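PDB 5EK8: lipoxygenase from Cyanothece sp., which probably catalyses, with a non-heme iron, the insertion of molecular oxygen into polyunsaturated fatty acids as a 9R-lipoxygenase. Local coordinates for residues A[221-234]-A[576-588]. Residues are numbered along the deposited sequence; the frame is centred on the assembly and turned at random.
Sequences LTQIQADYPPNLTI and SQSDEGGELAYNS
A helix N-cap at Asn231 meets the short helix 577-581 and the loop at Gly582 and Glu583, and the capping residue serves both segments at once. Its OD1 accepts from Ile234 N, the capping bond of helix 232-239, with the donor standing 45° above the carbonyl plane. Asn231 ND2 gives one bond to Thr233 OG1 and another, of 2.8 Å, to Ser578 O, which lies close to the amide plane. Gly582 N comes to Ser578 O from the opposite face, so two donors grip this carbonyl in the first turn of the short helix. CG lies between backbone N and carbonyl carbon (chi1 78°), which turns the amide back over its own helix start. An alanine here would probably leave Ile234 N without its cap, Ser578 O with one donor fewer and Thr233 OG1 without the amide N-H that it accepts. The backbone of Gly582 passes close to Asn231 CB.

Beyond the cap, Thr233 OG1 donates to Glu583 OE1 at 2.7 Å, from the anti side and tilted out of the carboxylate plane; the same oxygen also forms a salt bridge to Arg245. Ile234 CG1 lies against the Glu583 side chain. Thr233 CG2 lies over one face of the Tyr586 ring, a CH-pi contact 4.0 Å from the centroid.

The second grip comes from helix 221-227, in the helical lipoxygenase domain; the side chain of Ser578 is about 13 Å from the bound iron ion. Gln225, bent at chi2 (73°), pairs its amide with the backbone on both sides of Glu583: OE1 takes Leu584 N at 2.8 Å, in the carbonyl plane, and NE2 gives to Gly582 O at 3.0 Å. Next to this amide, Leu584 CD1 rests 4.0 Å from Leu221 CG, the two side chains crossing at a slant, and meets Ile224 CG2 nearly at a right angle.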
loop_
_atom_site.group_PDB
_atom_site.type_symbol
_atom_site.label_atom_id
_atom_site.label_comp_id
_atom_site.label_asym_id
_atom_site.label_seq_id
_atom_site.Cartn_x
_atom_site.Cartn_y
_atom_site.Cartn_z
ATOM N N LEU A 221 27.866 13.278 9.146
ATOM C CA LEU A 221 26.429 13.473 9.032
ATOM C C LEU A 221 26.131 14.794 8.338
ATOM O O LEU A 221 25.165 14.917 7.585
ATOM C CB LEU A 221 25.775 13.432 10.405
ATOM C CG LEU A 221 24.736 12.322 10.558
ATOM C CD1 LEU A 221 25.390 10.947 10.479
ATOM C CD2 LEU A 221 23.972 12.506 11.857
ATOM N N THR A 222 26.984 15.780 8.593
ATOM C CA THR A 222 26.878 17.085 7.953
ATOM C C THR A 222 27.029 16.989 6.435
ATOM O O THR A 222 26.258 17.592 5.681
ATOM C CB THR A 222 27.937 18.047 8.499
ATOM O OG1 THR A 222 27.842 18.093 9.929
ATOM C CG2 THR A 222 27.733 19.440 7.925
ATOM N N GLN A 223 28.022 16.220 6.000
ATOM C CA GLN A 223 28.294 16.029 4.580
ATOM C C GLN A 223 27.165 15.271 3.876
ATOM O O GLN A 223 26.744 15.645 2.775
ATOM C CB GLN A 223 29.618 15.291 4.399
ATOM C CG GLN A 223 30.068 15.155 2.960
ATOM C CD GLN A 223 31.403 14.451 2.847
ATOM O OE1 GLN A 223 32.189 14.430 3.798
ATOM N NE2 GLN A 223 31.664 13.854 1.687
ATOM N N ILE A 224 26.681 14.207 4.516
ATOM C CA ILE A 224 25.568 13.422 3.985
ATOM C C ILE A 224 24.331 14.292 3.846
ATOM O O ILE A 224 23.652 14.264 2.817
ATOM C CB ILE A 224 25.233 12.212 4.884
ATOM C CG1 ILE A 224 26.390 11.218 4.893
ATOM C CG2 ILE A 224 23.968 11.510 4.404
ATOM C CD1 ILE A 224 26.170 10.056 5.829
ATOM N N GLN A 225 24.044 15.072 4.883
ATOM C CA GLN A 225 22.874 15.936 4.859
ATOM C C GLN A 225 22.987 16.984 3.753
ATOM O O GLN A 225 22.045 17.194 2.990
ATOM C CB GLN A 225 22.681 16.617 6.206
ATOM C CG GLN A 225 21.300 17.214 6.379
ATOM C CD GLN A 225 20.231 16.154 6.590
ATOM O OE1 GLN A 225 20.067 15.625 7.697
ATOM N NE2 GLN A 225 19.499 15.837 5.530
ATOM N N ALA A 226 24.149 17.628 3.670
ATOM C CA ALA A 226 24.408 18.638 2.647
ATOM C C ALA A 226 24.248 18.089 1.235
ATOM O O ALA A 226 23.676 18.754 0.368
ATOM C CB ALA A 226 25.803 19.217 2.821
ATOM N N ASP A 227 24.749 16.877 1.010
ATOM C CA ASP A 227 24.765 16.300 -0.333
ATOM C C ASP A 227 23.369 15.928 -0.848
ATOM O O ASP A 227 23.174 15.766 -2.056
ATOM C CB ASP A 227 25.685 15.078 -0.374
ATOM C CG ASP A 227 27.157 15.462 -0.420
ATOM O OD1 ASP A 227 27.453 16.672 -0.513
ATOM O OD2 ASP A 227 28.020 14.560 -0.373
ATOM N N TYR A 228 22.406 15.793 0.060
ATOM C CA TYR A 228 21.007 15.637 -0.336
ATOM C C TYR A 228 20.295 16.980 -0.229
ATOM O O TYR A 228 20.725 17.846 0.528
ATOM C CB TYR A 228 20.286 14.600 0.532
ATOM C CG TYR A 228 20.718 13.165 0.326
ATOM C CD1 TYR A 228 20.275 12.432 -0.765
ATOM C CD2 TYR A 228 21.546 12.534 1.245
ATOM C CE1 TYR A 228 20.662 11.115 -0.945
ATOM C CE2 TYR A 228 21.937 11.218 1.074
ATOM C CZ TYR A 228 21.494 10.513 -0.021
ATOM O OH TYR A 228 21.885 9.205 -0.189
ATOM N N PRO A 229 19.217 17.168 -1.004
ATOM C CA PRO A 229 18.409 18.384 -0.858
ATOM C C PRO A 229 17.828 18.521 0.545
ATOM O O PRO A 229 17.691 17.520 1.239
ATOM C CB PRO A 229 17.296 18.207 -1.904
ATOM C CG PRO A 229 17.391 16.796 -2.371
ATOM C CD PRO A 229 18.806 16.374 -2.172
ATOM N N PRO A 230 17.499 19.749 0.967
ATOM C CA PRO A 230 16.928 19.949 2.303
ATOM C C PRO A 230 15.495 19.439 2.399
ATOM O O PRO A 230 14.856 19.222 1.371
ATOM C CB PRO A 230 16.979 21.469 2.477
ATOM C CG PRO A 230 16.888 21.998 1.089
ATOM C CD PRO A 230 17.655 21.021 0.238
ATOM N N ASN A 231 15.006 19.250 3.621
ATOM C CA ASN A 231 13.622 18.840 3.838
ATOM C C ASN A 231 12.869 19.950 4.541
ATOM O O ASN A 231 13.401 21.041 4.726
ATOM C CB ASN A 231 13.540 17.552 4.659
ATOM C CG ASN A 231 13.757 17.795 6.139
ATOM O OD1 ASN A 231 14.666 18.525 6.533
ATOM N ND2 ASN A 231 12.911 17.190 6.968
ATOM N N LEU A 232 11.637 19.664 4.947
ATOM C CA LEU A 232 10.788 20.684 5.547
ATOM C C LEU A 232 11.397 21.287 6.816
ATOM O O LEU A 232 11.413 22.510 6.982
ATOM C CB LEU A 232 9.408 20.110 5.859
ATOM C CG LEU A 232 8.482 21.067 6.610
ATOM C CD1 LEU A 232 8.228 22.323 5.793
ATOM C CD2 LEU A 232 7.168 20.372 6.999
ATOM N N THR A 233 11.910 20.434 7.698
ATOM C CA THR A 233 12.422 20.900 8.984
ATOM C C THR A 233 13.703 21.720 8.819
ATOM O O THR A 233 13.900 22.729 9.507
ATOM C CB THR A 233 12.673 19.722 9.964
ATOM O OG1 THR A 233 13.522 18.741 9.355
ATOM C CG2 THR A 233 11.363 19.074 10.339
ATOM N N ILE A 234 14.561 21.303 7.894
ATOM C CA ILE A 234 15.763 22.070 7.590
ATOM C C ILE A 234 15.402 23.471 7.097
ATOM O O ILE A 234 15.928 24.457 7.603
ATOM C CB ILE A 234 16.645 21.359 6.542
ATOM C CG1 ILE A 234 17.280 20.108 7.154
ATOM C CG2 ILE A 234 17.731 22.299 6.032
ATOM C CD1 ILE A 234 17.997 19.226 6.156
ATOM N N SER A 576 4.641 12.406 3.800
ATOM C CA SER A 576 5.114 13.097 4.995
ATOM C C SER A 576 6.445 12.529 5.461
ATOM O O SER A 576 6.991 12.953 6.483
ATOM C CB SER A 576 4.091 13.001 6.125
ATOM O OG SER A 576 2.868 13.623 5.772
ATOM N N GLN A 577 6.965 11.567 4.706
ATOM C CA GLN A 577 8.196 10.886 5.091
ATOM C C GLN A 577 9.399 11.835 5.092
ATOM O O GLN A 577 10.227 11.793 6.000
ATOM C CB GLN A 577 8.455 9.690 4.169
ATOM C CG GLN A 577 7.612 8.467 4.492
ATOM C CD GLN A 577 7.812 7.334 3.500
ATOM O OE1 GLN A 577 7.571 7.494 2.303
ATOM N NE2 GLN A 577 8.252 6.183 3.994
ATOM N N SER A 578 9.492 12.699 4.088
ATOM C CA SER A 578 10.575 13.678 4.061
ATOM C C SER A 578 10.427 14.703 5.171
ATOM O O SER A 578 11.406 15.067 5.823
ATOM C CB SER A 578 10.633 14.392 2.714
ATOM O OG SER A 578 11.742 13.934 1.967
ATOM N N ASP A 579 9.195 15.154 5.384
ATOM C CA ASP A 579 8.916 16.199 6.362
ATOM C C ASP A 579 9.262 15.772 7.778
ATOM O O ASP A 579 9.594 16.601 8.623
ATOM C CB ASP A 579 7.445 16.611 6.301
ATOM C CG ASP A 579 7.047 17.149 4.946
ATOM O OD1 ASP A 579 7.946 17.389 4.114
ATOM O OD2 ASP A 579 5.835 17.339 4.714
ATOM N N GLU A 580 9.186 14.473 8.040
ATOM C CA GLU A 580 9.442 13.976 9.380
ATOM C C GLU A 580 10.854 13.425 9.522
ATOM O O GLU A 580 11.479 13.580 10.566
ATOM C CB GLU A 580 8.424 12.897 9.760
ATOM C CG GLU A 580 7.816 13.104 11.134
ATOM C CD GLU A 580 6.901 14.318 11.189
ATOM O OE1 GLU A 580 6.061 14.477 10.274
ATOM O OE2 GLU A 580 7.025 15.117 12.146
ATOM N N GLY A 581 11.359 12.788 8.472
ATOM C CA GLY A 581 12.608 12.060 8.584
ATOM C C GLY A 581 13.693 12.410 7.588
ATOM O O GLY A 581 14.692 11.698 7.494
ATOM N N GLY A 582 13.505 13.501 6.850
ATOM C CA GLY A 582 14.493 13.944 5.880
ATOM C C GLY A 582 15.757 14.500 6.512
ATOM O O GLY A 582 16.827 14.465 5.907
ATOM N N GLU A 583 15.634 15.010 7.734
ATOM C CA GLU A 583 16.767 15.588 8.449
ATOM C C GLU A 583 17.227 14.698 9.604
ATOM O O GLU A 583 16.510 14.512 10.588
ATOM C CB GLU A 583 16.413 16.980 8.971
ATOM C CG GLU A 583 17.500 17.613 9.816
ATOM C CD GLU A 583 17.095 18.964 10.375
ATOM O OE1 GLU A 583 15.883 19.169 10.616
ATOM O OE2 GLU A 583 17.989 19.822 10.562
ATOM N N LEU A 584 18.442 14.175 9.469
ATOM C CA LEU A 584 19.011 13.195 10.391
ATOM C C LEU A 584 19.099 13.679 11.833
ATOM O O LEU A 584 18.834 12.920 12.770
ATOM C CB LEU A 584 20.402 12.786 9.908
ATOM C CG LEU A 584 20.442 12.210 8.492
ATOM C CD1 LEU A 584 21.808 12.419 7.850
ATOM C CD2 LEU A 584 20.083 10.733 8.522
ATOM N N ALA A 585 19.469 14.941 12.018
ATOM C CA ALA A 585 19.616 15.481 13.365
ATOM C C ALA A 585 18.279 15.507 14.109
ATOM O O ALA A 585 18.228 15.470 15.341
ATOM C CB ALA A 585 20.218 16.872 13.310
ATOM N N TYR A 586 17.198 15.568 13.341
ATOM C CA TYR A 586 15.865 15.769 13.891
ATOM C C TYR A 586 15.124 14.452 14.098
ATOM O O TYR A 586 14.306 14.320 15.014
ATOM C CB TYR A 586 15.068 16.689 12.965
ATOM C CG TYR A 586 13.614 16.850 13.330
ATOM C CD1 TYR A 586 13.228 17.626 14.415
ATOM C CD2 TYR A 586 12.621 16.235 12.580
ATOM C CE1 TYR A 586 11.891 17.776 14.747
ATOM C CE2 TYR A 586 11.284 16.383 12.900
ATOM C CZ TYR A 586 10.923 17.156 13.982
ATOM O OH TYR A 586 9.590 17.295 14.305
ATOM N N ASN A 587 15.424 13.476 13.250
ATOM C CA ASN A 587 14.712 12.212 13.299
ATOM C C ASN A 587 15.423 11.065 12.594
ATOM O O ASN A 587 16.206 11.275 11.672
ATOM C CB ASN A 587 13.319 12.386 12.700
ATOM C CG ASN A 587 12.260 11.634 13.479
ATOM O OD1 ASN A 587 12.581 10.766 14.289
ATOM N ND2 ASN A 587 10.992 11.962 13.240
ATOM N N SER A 588 15.148 9.851 13.057
ATOM C CA SER A 588 15.640 8.639 12.416
ATOM C C SER A 588 14.778 7.449 12.837
ATOM O O SER A 588 13.876 7.586 13.667
ATOM C CB SER A 588 17.108 8.394 12.763
ATOM O OG SER A 588 17.310 8.438 14.162
#